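Local coordinates for beta-xylanase (Roseburia intestinalis L1-82, PDB 6SGF), which binds xylan weakly through this carbohydrate-binding module (CBM86), part of a longer enzyme that probably cleaves the internal beta-1,4-xylosidic links of xylans, at residues Y38-W43 against K71-G76; S48-Q53 against D101-A106; V66-K71 against V107-T112. One frame throughout, in Å; residues are numbered along the deposited sequence.

Contact 1. Residues Y38-W43 against K71-G76. With XYP (beta-D-xylopyranose), chain H; XYP (beta-D-xylopyranose), chain C; XYP (beta-D-xylopyranose), chain D.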
loop_
_atom_site.group_PDB
_atom_site.type_symbol
_atom_site.label_atom_id
_atom_site.label_comp_id
_atom_site.label_asym_id
_atom_site.label_seq_id
_atom_site.Cartn_x
_atom_site.Cartn_y
_atom_site.Cartn_z
ATOM N N TYR B 38 7.585 2.734 25.215
ATOM C CA TYR B 38 8.476 1.854 24.455
ATOM C C TYR B 38 7.763 0.604 23.943
ATOM O O TYR B 38 8.424 -0.250 23.321
ATOM C CB TYR B 38 9.746 1.423 25.230
ATOM C CG TYR B 38 10.589 2.620 25.635
ATOM C CD1 TYR B 38 10.868 3.625 24.729
ATOM C CD2 TYR B 38 11.089 2.755 26.929
ATOM C CE1 TYR B 38 11.605 4.746 25.094
ATOM C CE2 TYR B 38 11.845 3.886 27.299
ATOM C CZ TYR B 38 12.098 4.864 26.369
ATOM O OH TYR B 38 12.842 5.981 26.685
ATOM N N ASN B 39 6.445 0.482 24.144
ATOM C CA ASN B 39 5.660 -0.524 23.440
ATOM C C ASN B 39 5.926 -0.384 21.937
ATOM O O ASN B 39 6.057 0.723 21.405
ATOM C CB ASN B 39 4.147 -0.344 23.672
ATOM C CG ASN B 39 3.592 -1.077 24.914
ATOM O OD1 ASN B 39 2.388 -1.015 25.164
ATOM N ND2 ASN B 39 4.438 -1.744 25.673
ATOM N N GLN B 40 5.965 -1.507 21.247
ATOM C CA GLN B 40 6.396 -1.505 19.858
ATOM C C GLN B 40 5.982 -2.801 19.161
ATOM O O GLN B 40 5.588 -3.798 19.795
ATOM C CB GLN B 40 7.904 -1.318 19.755
ATOM C CG GLN B 40 8.641 -2.508 20.300
ATOM C CD GLN B 40 10.136 -2.281 20.353
ATOM O OE1 GLN B 40 10.790 -2.055 19.330
ATOM N NE2 GLN B 40 10.680 -2.332 21.546
ATOM N N VAL B 41 6.098 -2.770 17.827
ATOM C CA VAL B 41 5.862 -3.930 16.974
ATOM C C VAL B 41 7.051 -4.060 16.047
ATOM O O VAL B 41 7.643 -3.056 15.634
ATOM C CB VAL B 41 4.563 -3.805 16.154
ATOM C CG1 VAL B 41 4.326 -5.060 15.306
ATOM C CG2 VAL B 41 3.402 -3.570 17.055
ATOM N N LYS B 42 7.427 -5.293 15.753
ATOM C CA LYS B 42 8.485 -5.600 14.809
ATOM C C LYS B 42 7.901 -6.510 13.738
ATOM O O LYS B 42 7.269 -7.506 14.072
ATOM C CB LYS B 42 9.664 -6.284 15.498
ATOM C CG LYS B 42 10.703 -6.793 14.516
ATOM C CD LYS B 42 11.844 -7.531 15.254
ATOM C CE LYS B 42 12.884 -8.035 14.304
ATOM N NZ LYS B 42 14.008 -8.751 14.998
ATOM N N TRP B 43 8.078 -6.148 12.462
ATOM C CA TRP B 43 7.593 -6.951 11.351
ATOM C C TRP B 43 8.750 -7.494 10.512
ATOM O O TRP B 43 9.675 -6.752 10.167
ATOM C CB TRP B 43 6.698 -6.152 10.413
ATOM C CG TRP B 43 5.410 -5.636 10.906
ATOM C CD1 TRP B 43 4.186 -6.232 10.798
ATOM C CD2 TRP B 43 5.194 -4.369 11.515
ATOM N NE1 TRP B 43 3.212 -5.410 11.343
ATOM C CE2 TRP B 43 3.809 -4.258 11.777
ATOM C CE3 TRP B 43 6.043 -3.315 11.886
ATOM C CZ2 TRP B 43 3.258 -3.139 12.363
ATOM C CZ3 TRP B 43 5.493 -2.209 12.481
ATOM C CH2 TRP B 43 4.113 -2.119 12.708
ATOM N N LYS B 71 11.972 2.156 13.019
ATOM C CA LYS B 71 13.189 1.361 13.097
ATOM C C LYS B 71 13.386 0.511 11.848
ATOM O O LYS B 71 12.441 -0.098 11.351
ATOM C CB LYS B 71 13.156 0.409 14.302
ATOM C CG LYS B 71 13.069 1.098 15.639
ATOM C CD LYS B 71 13.047 0.040 16.768
ATOM C CE LYS B 71 13.011 0.647 18.162
ATOM N NZ LYS B 71 13.280 -0.466 19.144
ATOM N N VAL B 72 14.629 0.440 11.389
ATOM C CA VAL B 72 15.061 -0.463 10.334
ATOM C C VAL B 72 16.085 -1.401 10.962
ATOM O O VAL B 72 17.184 -0.979 11.330
ATOM C CB VAL B 72 15.641 0.283 9.137
ATOM C CG1 VAL B 72 16.016 -0.705 8.043
ATOM C CG2 VAL B 72 14.645 1.285 8.638
ATOM N N TYR B 73 15.742 -2.673 11.061
ATOM C CA TYR B 73 16.631 -3.643 11.689
ATOM C C TYR B 73 17.603 -4.201 10.656
ATOM O O TYR B 73 17.287 -4.275 9.460
ATOM C CB TYR B 73 15.837 -4.796 12.273
ATOM C CG TYR B 73 14.938 -4.491 13.434
ATOM C CD1 TYR B 73 13.716 -3.849 13.259
ATOM C CD2 TYR B 73 15.292 -4.903 14.711
ATOM C CE1 TYR B 73 12.869 -3.626 14.322
ATOM C CE2 TYR B 73 14.462 -4.703 15.773
ATOM C CZ TYR B 73 13.267 -4.052 15.593
ATOM O OH TYR B 73 12.468 -3.854 16.686
ATOM N N ASN B 74 18.787 -4.600 11.116
ATOM C CA ASN B 74 19.740 -5.268 10.231
ATOM C C ASN B 74 20.383 -6.444 10.966
ATOM O O ASN B 74 21.594 -6.650 10.936
ATOM C CB ASN B 74 20.770 -4.286 9.663
ATOM C CG ASN B 74 21.757 -3.728 10.706
ATOM O OD1 ASN B 74 21.435 -3.525 11.876
ATOM N ND2 ASN B 74 22.978 -3.448 10.246
ATOM N N GLY B 75 19.540 -7.248 11.604
ATOM C CA GLY B 75 19.922 -8.553 12.092
ATOM C C GLY B 75 20.203 -8.635 13.568
ATOM O O GLY B 75 20.383 -9.746 14.084
ATOM N N GLY B 76 20.278 -7.498 14.258
ATOM C CA GLY B 76 20.546 -7.493 15.678
ATOM C C GLY B 76 19.285 -7.601 16.516
ATOM O O GLY B 76 18.158 -7.628 16.016
HETATM C C1 XYP H . 13.472 -0.846 24.276
HETATM C C2 XYP H . 13.406 -0.391 22.816
HETATM C C3 XYP H . 14.399 0.694 22.586
HETATM C C4 XYP H . 14.323 1.781 23.633
HETATM C C5 XYP H . 14.391 1.249 25.071
HETATM O O2 XYP H . 13.577 -1.538 21.980
HETATM O O3 XYP H . 14.130 1.268 21.274
HETATM O O4 XYP H . 15.426 2.667 23.381
HETATM O O5 XYP H . 13.285 0.300 25.213
HETATM O O1 XYP C . 11.832 -5.733 27.952
HETATM C C1 XYP C . 11.546 -4.782 27.011
HETATM C C2 XYP C . 11.492 -3.404 27.681
HETATM C C3 XYP C . 11.406 -2.259 26.734
HETATM C C4 XYP C . 12.442 -2.522 25.685
HETATM C C5 XYP C . 12.322 -3.857 24.946
HETATM O O2 XYP C . 10.332 -3.417 28.526
HETATM O O3 XYP C . 11.727 -0.992 27.395
HETATM O O4 XYP C . 12.329 -1.492 24.730
HETATM O O5 XYP C . 12.564 -4.933 25.923
HETATM C C1 XYP D . 15.403 3.997 23.747
HETATM C C2 XYP D . 16.798 4.614 23.637
HETATM C C3 XYP D . 16.799 6.077 23.923
HETATM C C4 XYP D . 15.792 6.741 23.055
HETATM C C5 XYP D . 14.409 6.079 23.096
HETATM O O2 XYP D . 17.688 3.988 24.563
HETATM O O3 XYP D . 18.089 6.616 23.564
HETATM O O4 XYP D . 15.538 8.079 23.479
HETATM O O5 XYP D . 14.503 4.673 22.744
HETATM O O HOH W 1 10.208 -2.428 16.716
HETATM O O HOH W 2 16.488 -8.377 13.491
#

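Contact 2. Residues S48-Q53 against D101-A106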
loop_
_atom_site.group_PDB
_atom_site.type_symbol
_atom_site.label_atom_id
_atom_site.label_comp_id
_atom_site.label_asym_id
_atom_site.label_seq_id
_atom_site.Cartn_x
_atom_site.Cartn_y
_atom_site.Cartn_z
ATOM N N SER B 48 14.788 -10.566 2.622
ATOM C CA SER B 48 15.657 -9.507 3.096
ATOM C C SER B 48 16.317 -8.813 1.919
ATOM O O SER B 48 16.307 -9.303 0.791
ATOM C CB SER B 48 16.561 -10.032 4.200
ATOM O OG SER B 48 16.954 -11.392 3.954
ATOM N N ILE B 49 16.686 -7.572 2.177
ATOM C CA ILE B 49 17.259 -6.628 1.238
ATOM C C ILE B 49 18.588 -6.230 1.847
ATOM O O ILE B 49 18.656 -5.944 3.048
ATOM C CB ILE B 49 16.347 -5.398 1.070
ATOM C CG1 ILE B 49 14.930 -5.852 0.688
ATOM C CG2 ILE B 49 16.923 -4.437 0.099
ATOM C CD1 ILE B 49 13.829 -4.822 0.959
ATOM N N GLU B 50 19.646 -6.290 1.052
ATOM C CA GLU B 50 20.957 -5.915 1.542
ATOM C C GLU B 50 20.959 -4.454 1.927
ATOM O O GLU B 50 20.570 -3.573 1.153
ATOM C CB GLU B 50 22.024 -6.163 0.480
ATOM C CG GLU B 50 22.261 -7.624 0.134
ATOM C CD GLU B 50 22.644 -8.442 1.333
ATOM O OE1 GLU B 50 23.420 -7.924 2.171
ATOM O OE2 GLU B 50 22.156 -9.586 1.445
ATOM N N MET B 51 21.489 -4.192 3.101
ATOM C CA MET B 51 21.545 -2.821 3.548
ATOM C C MET B 51 22.318 -1.929 2.577
ATOM O O MET B 51 21.903 -0.789 2.363
ATOM C CB MET B 51 22.201 -2.738 4.921
ATOM C CG MET B 51 22.597 -1.312 5.305
ATOM S SD MET B 51 21.055 -0.600 5.891
ATOM C CE MET B 51 21.064 -1.202 7.557
ATOM N N SER B 52 23.462 -2.377 2.036
ATOM C CA SER B 52 24.239 -1.435 1.221
ATOM C C SER B 52 23.489 -1.002 -0.030
ATOM O O SER B 52 23.933 -0.063 -0.705
ATOM C CB SER B 52 25.591 -1.959 0.744
ATOM O OG SER B 52 25.494 -2.501 -0.594
ATOM N N GLN B 53 22.409 -1.716 -0.419
ATOM C CA GLN B 53 21.671 -1.366 -1.635
ATOM C C GLN B 53 20.568 -0.335 -1.408
ATOM O O GLN B 53 19.961 0.121 -2.378
ATOM C CB GLN B 53 20.951 -2.566 -2.299
ATOM C CG GLN B 53 21.719 -3.835 -2.593
ATOM C CD GLN B 53 20.760 -4.971 -3.017
ATOM O OE1 GLN B 53 20.856 -5.509 -4.120
ATOM N NE2 GLN B 53 19.825 -5.322 -2.128
ATOM N N ASP B 101 25.873 -2.544 7.982
ATOM C CA ASP B 101 26.214 -3.791 7.316
ATOM C C ASP B 101 25.044 -4.765 7.299
ATOM O O ASP B 101 24.043 -4.601 7.997
ATOM C CB ASP B 101 27.434 -4.425 7.988
ATOM C CG ASP B 101 28.727 -3.695 7.641
ATOM O OD1 ASP B 101 28.766 -3.054 6.566
ATOM O OD2 ASP B 101 29.701 -3.756 8.431
ATOM N N GLY B 102 25.217 -5.823 6.517
ATOM C CA GLY B 102 24.283 -6.925 6.548
ATOM C C GLY B 102 23.033 -6.651 5.727
ATOM O O GLY B 102 23.029 -5.854 4.790
ATOM N N ALA B 103 21.959 -7.343 6.090
ATOM C CA ALA B 103 20.702 -7.282 5.360
ATOM C C ALA B 103 19.598 -6.734 6.255
ATOM O O ALA B 103 19.592 -6.976 7.469
ATOM C CB ALA B 103 20.298 -8.655 4.839
ATOM N N ILE B 104 18.684 -5.977 5.659
ATOM C CA ILE B 104 17.499 -5.528 6.378
ATOM C C ILE B 104 16.567 -6.718 6.457
ATOM O O ILE B 104 16.112 -7.217 5.426
ATOM C CB ILE B 104 16.813 -4.345 5.680
ATOM C CG1 ILE B 104 17.775 -3.173 5.553
ATOM C CG2 ILE B 104 15.511 -3.980 6.449
ATOM C CD1 ILE B 104 17.297 -2.099 4.593
ATOM N N ASP B 105 16.256 -7.158 7.672
ATOM C CA ASP B 105 15.367 -8.292 7.864
ATOM C C ASP B 105 14.017 -7.891 8.442
ATOM O O ASP B 105 13.067 -8.683 8.371
ATOM C CB ASP B 105 16.009 -9.334 8.801
ATOM C CG ASP B 105 16.353 -8.767 10.192
ATOM O OD1 ASP B 105 16.817 -7.614 10.289
ATOM O OD2 ASP B 105 16.186 -9.487 11.196
ATOM N N ALA B 106 13.891 -6.682 8.980
ATOM C CA ALA B 106 12.667 -6.296 9.672
ATOM C C ALA B 106 12.600 -4.779 9.800
ATOM O O ALA B 106 13.599 -4.079 9.633
ATOM C CB ALA B 106 12.580 -6.934 11.062
HETATM O O HOH W 3 24.974 -4.658 3.017
#

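Contact 3. Residues V66-K71 against V107-T112. With XYP (beta-D-xylopyranose), chain H.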
loop_
_atom_site.group_PDB
_atom_site.type_symbol
_atom_site.label_atom_id
_atom_site.label_comp_id
_atom_site.label_asym_id
_atom_site.label_seq_id
_atom_site.Cartn_x
_atom_site.Cartn_y
_atom_site.Cartn_z
ATOM N N VAL B 66 -0.410 9.695 17.941
ATOM C CA VAL B 66 0.696 9.791 18.898
ATOM C C VAL B 66 1.987 9.939 18.099
ATOM O O VAL B 66 2.082 9.371 16.993
ATOM C CB VAL B 66 0.717 8.560 19.822
ATOM C CG1 VAL B 66 0.892 7.277 18.979
ATOM C CG2 VAL B 66 1.822 8.682 20.880
ATOM N N PRO B 67 2.999 10.682 18.572
ATOM C CA PRO B 67 4.294 10.666 17.865
ATOM C C PRO B 67 4.881 9.261 17.846
ATOM O O PRO B 67 4.711 8.496 18.797
ATOM C CB PRO B 67 5.169 11.630 18.676
ATOM C CG PRO B 67 4.169 12.510 19.436
ATOM C CD PRO B 67 3.015 11.614 19.721
ATOM N N ILE B 68 5.553 8.909 16.744
ATOM C CA ILE B 68 6.051 7.546 16.583
ATOM C C ILE B 68 7.558 7.548 16.338
ATOM O O ILE B 68 8.140 8.506 15.834
ATOM C CB ILE B 68 5.340 6.753 15.444
ATOM C CG1 ILE B 68 5.475 7.445 14.074
ATOM C CG2 ILE B 68 3.916 6.529 15.786
ATOM C CD1 ILE B 68 4.845 6.674 12.960
ATOM N N SER B 69 8.166 6.410 16.669
ATOM C CA SER B 69 9.545 6.082 16.369
ATOM C C SER B 69 9.574 4.942 15.363
ATOM O O SER B 69 8.758 4.016 15.429
ATOM C CB SER B 69 10.273 5.708 17.663
ATOM O OG SER B 69 10.289 6.875 18.485
ATOM N N LEU B 70 10.479 5.042 14.400
ATOM C CA LEU B 70 10.568 4.107 13.299
ATOM C C LEU B 70 11.941 3.446 13.320
ATOM O O LEU B 70 12.958 4.105 13.583
ATOM C CB LEU B 70 10.319 4.810 11.977
ATOM C CG LEU B 70 8.981 5.548 11.902
ATOM C CD1 LEU B 70 8.951 6.408 10.625
ATOM C CD2 LEU B 70 7.797 4.657 11.957
ATOM N N LYS B 71 11.972 2.156 13.019
ATOM C CA LYS B 71 13.189 1.361 13.097
ATOM C C LYS B 71 13.386 0.511 11.848
ATOM O O LYS B 71 12.441 -0.098 11.351
ATOM C CB LYS B 71 13.156 0.409 14.302
ATOM C CG LYS B 71 13.069 1.098 15.639
ATOM C CD LYS B 71 13.047 0.040 16.768
ATOM C CE LYS B 71 13.011 0.647 18.162
ATOM N NZ LYS B 71 13.280 -0.466 19.144
ATOM N N VAL B 107 11.392 -4.291 10.120
ATOM C CA VAL B 107 11.136 -2.895 10.468
ATOM C C VAL B 107 10.247 -2.859 11.706
ATOM O O VAL B 107 9.667 -3.867 12.113
ATOM C CB VAL B 107 10.481 -2.119 9.308
ATOM C CG1 VAL B 107 11.428 -2.112 8.091
ATOM C CG2 VAL B 107 9.125 -2.691 8.973
ATOM N N GLY B 108 10.174 -1.688 12.339
ATOM C CA GLY B 108 9.386 -1.562 13.545
ATOM C C GLY B 108 8.846 -0.157 13.757
ATOM O O GLY B 108 9.339 0.822 13.180
ATOM N N ILE B 109 7.815 -0.089 14.598
ATOM C CA ILE B 109 7.217 1.152 15.066
ATOM C C ILE B 109 7.123 1.056 16.579
ATOM O O ILE B 109 6.729 0.005 17.102
ATOM C CB ILE B 109 5.825 1.410 14.468
ATOM C CG1 ILE B 109 5.925 1.577 12.950
ATOM C CG2 ILE B 109 5.192 2.633 15.191
ATOM C CD1 ILE B 109 4.522 1.773 12.271
ATOM N N MET B 110 7.510 2.129 17.270
ATOM C CA MET B 110 7.548 2.202 18.727
ATOM C C MET B 110 7.060 3.581 19.180
ATOM O O MET B 110 7.145 4.549 18.429
ATOM C CB MET B 110 8.988 1.955 19.217
ATOM C CG MET B 110 9.196 2.105 20.690
ATOM S SD MET B 110 10.947 1.834 21.133
ATOM C CE MET B 110 11.758 3.316 20.562
ATOM N N ILE B 111 6.567 3.687 20.416
ATOM C CA ILE B 111 6.272 4.998 21.005
ATOM C C ILE B 111 7.254 5.286 22.134
ATOM O O ILE B 111 7.683 4.378 22.853
ATOM C CB ILE B 111 4.821 5.123 21.521
ATOM C CG1 ILE B 111 4.498 4.063 22.563
ATOM C CG2 ILE B 111 3.852 5.085 20.337
ATOM C CD1 ILE B 111 3.621 4.624 23.692
ATOM N N THR B 112 7.588 6.569 22.301
ATOM C CA THR B 112 8.429 7.004 23.413
ATOM C C THR B 112 7.650 7.763 24.472
ATOM O O THR B 112 8.234 8.156 25.494
ATOM C CB THR B 112 9.582 7.897 22.933
ATOM O OG1 THR B 112 9.061 8.989 22.181
ATOM C CG2 THR B 112 10.549 7.119 22.057
HETATM C C1 XYP H . 13.472 -0.846 24.276
HETATM C C2 XYP H . 13.406 -0.391 22.816
HETATM C C3 XYP H . 14.399 0.694 22.586
HETATM C C4 XYP H . 14.323 1.781 23.633
HETATM C C5 XYP H . 14.391 1.249 25.071
HETATM O O2 XYP H . 13.577 -1.538 21.980
HETATM O O3 XYP H . 14.130 1.268 21.274
HETATM O O4 XYP H . 15.426 2.667 23.381
HETATM O O5 XYP H . 13.285 0.300 25.213
HETATM O O HOH W 4 8.062 8.394 19.495
HETATM O O HOH W 5 5.711 8.674 21.384
#

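Contact 1. Residues Y38-W43 against K71-G76
Lys71 NZ has four polar contacts at the xylan-binding site of this beta-sandwich module, with Gln40, two hydroxyls of one xylose and Asp78: Gln40 OE1 accepts from it at 3.0 Å, O3 of the chain H xylose at 2.9 Å, O2 of the same sugar weakly, and Asp78 forms a salt bridge. The extended chains of Gln40 and Lys71 meet at about a right angle, and NZ approaches OE1 with a C=O...N angle of 127°, tilted from the carbonyl plane. The other end of the amide serves the sugar: Gln40 NE2 gives a nearly straight bond (169°) to O2 of the chain H xylose at 3.0 Å. Tyr38 supplies the platform, with C5 of the chain H xylose 4.0 Å above the centre of its ring; CE1 also touches C5 of the chain D xylose.

Strands 40-43 and 71-73 are not direct neighbours; strand 103-110 runs between them, and side chains meet across it. Lys42, its CG anti to the backbone N (chi1 172°) and its chain fully extended, lays CG, CD and CE across one face of Tyr73. Its CE makes a CH-pi contact over the ring, 4.0 Å from the centroid, and NZ beyond it an off-centre cation-pi contact. A leucine in place of Tyr73 would probably take away this aromatic bed for Lys42 and leave the water at Gln40 OE1 without its hydroxyl donor. That water, in the plane of the Tyr73 ring at its edge, accepts from Tyr73 OH at 2.7 Å and donates to both Gln40 OE1 and Val41 O.

Contact 2. Residues S48-Q53 against D101-A106
Met51 leans over the beginning of strand 103-106, and its CB lies 3.2 Å from Gly102 O, the same carbonyl that takes its backbone N-H. CG, anti to the backbone N (chi1 166°), lies beside the residue's own carbonyl carbon, and the chain then bends at both following torsions. SD thereby comes to 4.2 Å from Ile104 CG1, the two side chains crossing at about a right angle. At the tip, CE rests against CB of Asn74; the methionine also packs on Asn83 and Pro98.

The backbones form an antiparallel pairing. Ile104 N donates to Ile49 O at 2.6 Å, while the return bond from Ile49 N to Ile104 O is weak. Past the non-hydrogen-bonded pair of Glu50 and Ala103, Met51 N reaches Gly102 O at 2.8 Å, just where the strand gives way to a 3-10 turn. A water carries the grip one residue further, donating to Gly102 O and accepting from Ser52 N.

Ile49 and Ile104 turn to the same face of the sheet and pack on Val54 of strand 54-62 in the other sheet. In its own sheet, strand 103-110 lies between strand 40-50 and strand 68-73.

Contact 3. Residues V66-K71 against V107-T112
The sugar-binding sheet of the module is joined here by an antiparallel pairing of strands 68-71 and 107-110. Ser69 and Met110 form one hydrogen-bonded pair, and Ser69 N meets Met110 O at 2.8 Å; Lys71 and Gly108 form the next, with Gly108 N to Lys71 O at 2.9 Å. Between them Leu70 and Ile109 make a non-hydrogen-bonded pair.

The two faces differ in character. On one, Leu70 and Ile109 run side by side, with CD2 of Leu70 3.7 Å from CG1 of Ile109, while CG2 of Ile109 touches CB of Ile68. On the other, Met110 starts out extended, its CG anti to the backbone N (chi1 175°), and turns only at its last torsion, which brings CE obliquely against Lys71 CE at 3.8 Å. The same methyl lies 3.2 Å from O3 of the chain H xylose, so the thioether lines the sugar pocket. Where the strands part, one water links Ser69 OG and Thr112 OG1, each at 2.9 Å. A second donates to Pro67 O and accepts from Thr112 N.

Strand 84-88 flanks strand 68-73 on the side away from strand 103-110, and its Tyr86 touches both Ser69 and Met110. The Leu70 face is covered by Tyr94 and Ile96 of strand 93-96 and by Phe59 of strand 54-62.

All three contacts lie in the five-stranded antiparallel sheet, ordered 15-19, 40-50, 103-110, 68-73, 84-88. Strand 103-110 is the common centre: its first part pairs with strand 40-50 in contact 2 and its later part with strand 68-73 in contact 3, whereas contact 1 spans across it through side chains. Contacts 1 and 3 are 9 Å apart between centres, share Lys71 and touch the same xylose; contacts 2 and 3 lie 20 Å apart, on opposite sides of the chain's centre. Along the sequence the segments of every two contacts alternate. The sugar binds over the part holding contacts 1 and 3; contact 2 lies farther off, its Asp105 side chain about 14 Å from a bound xylose.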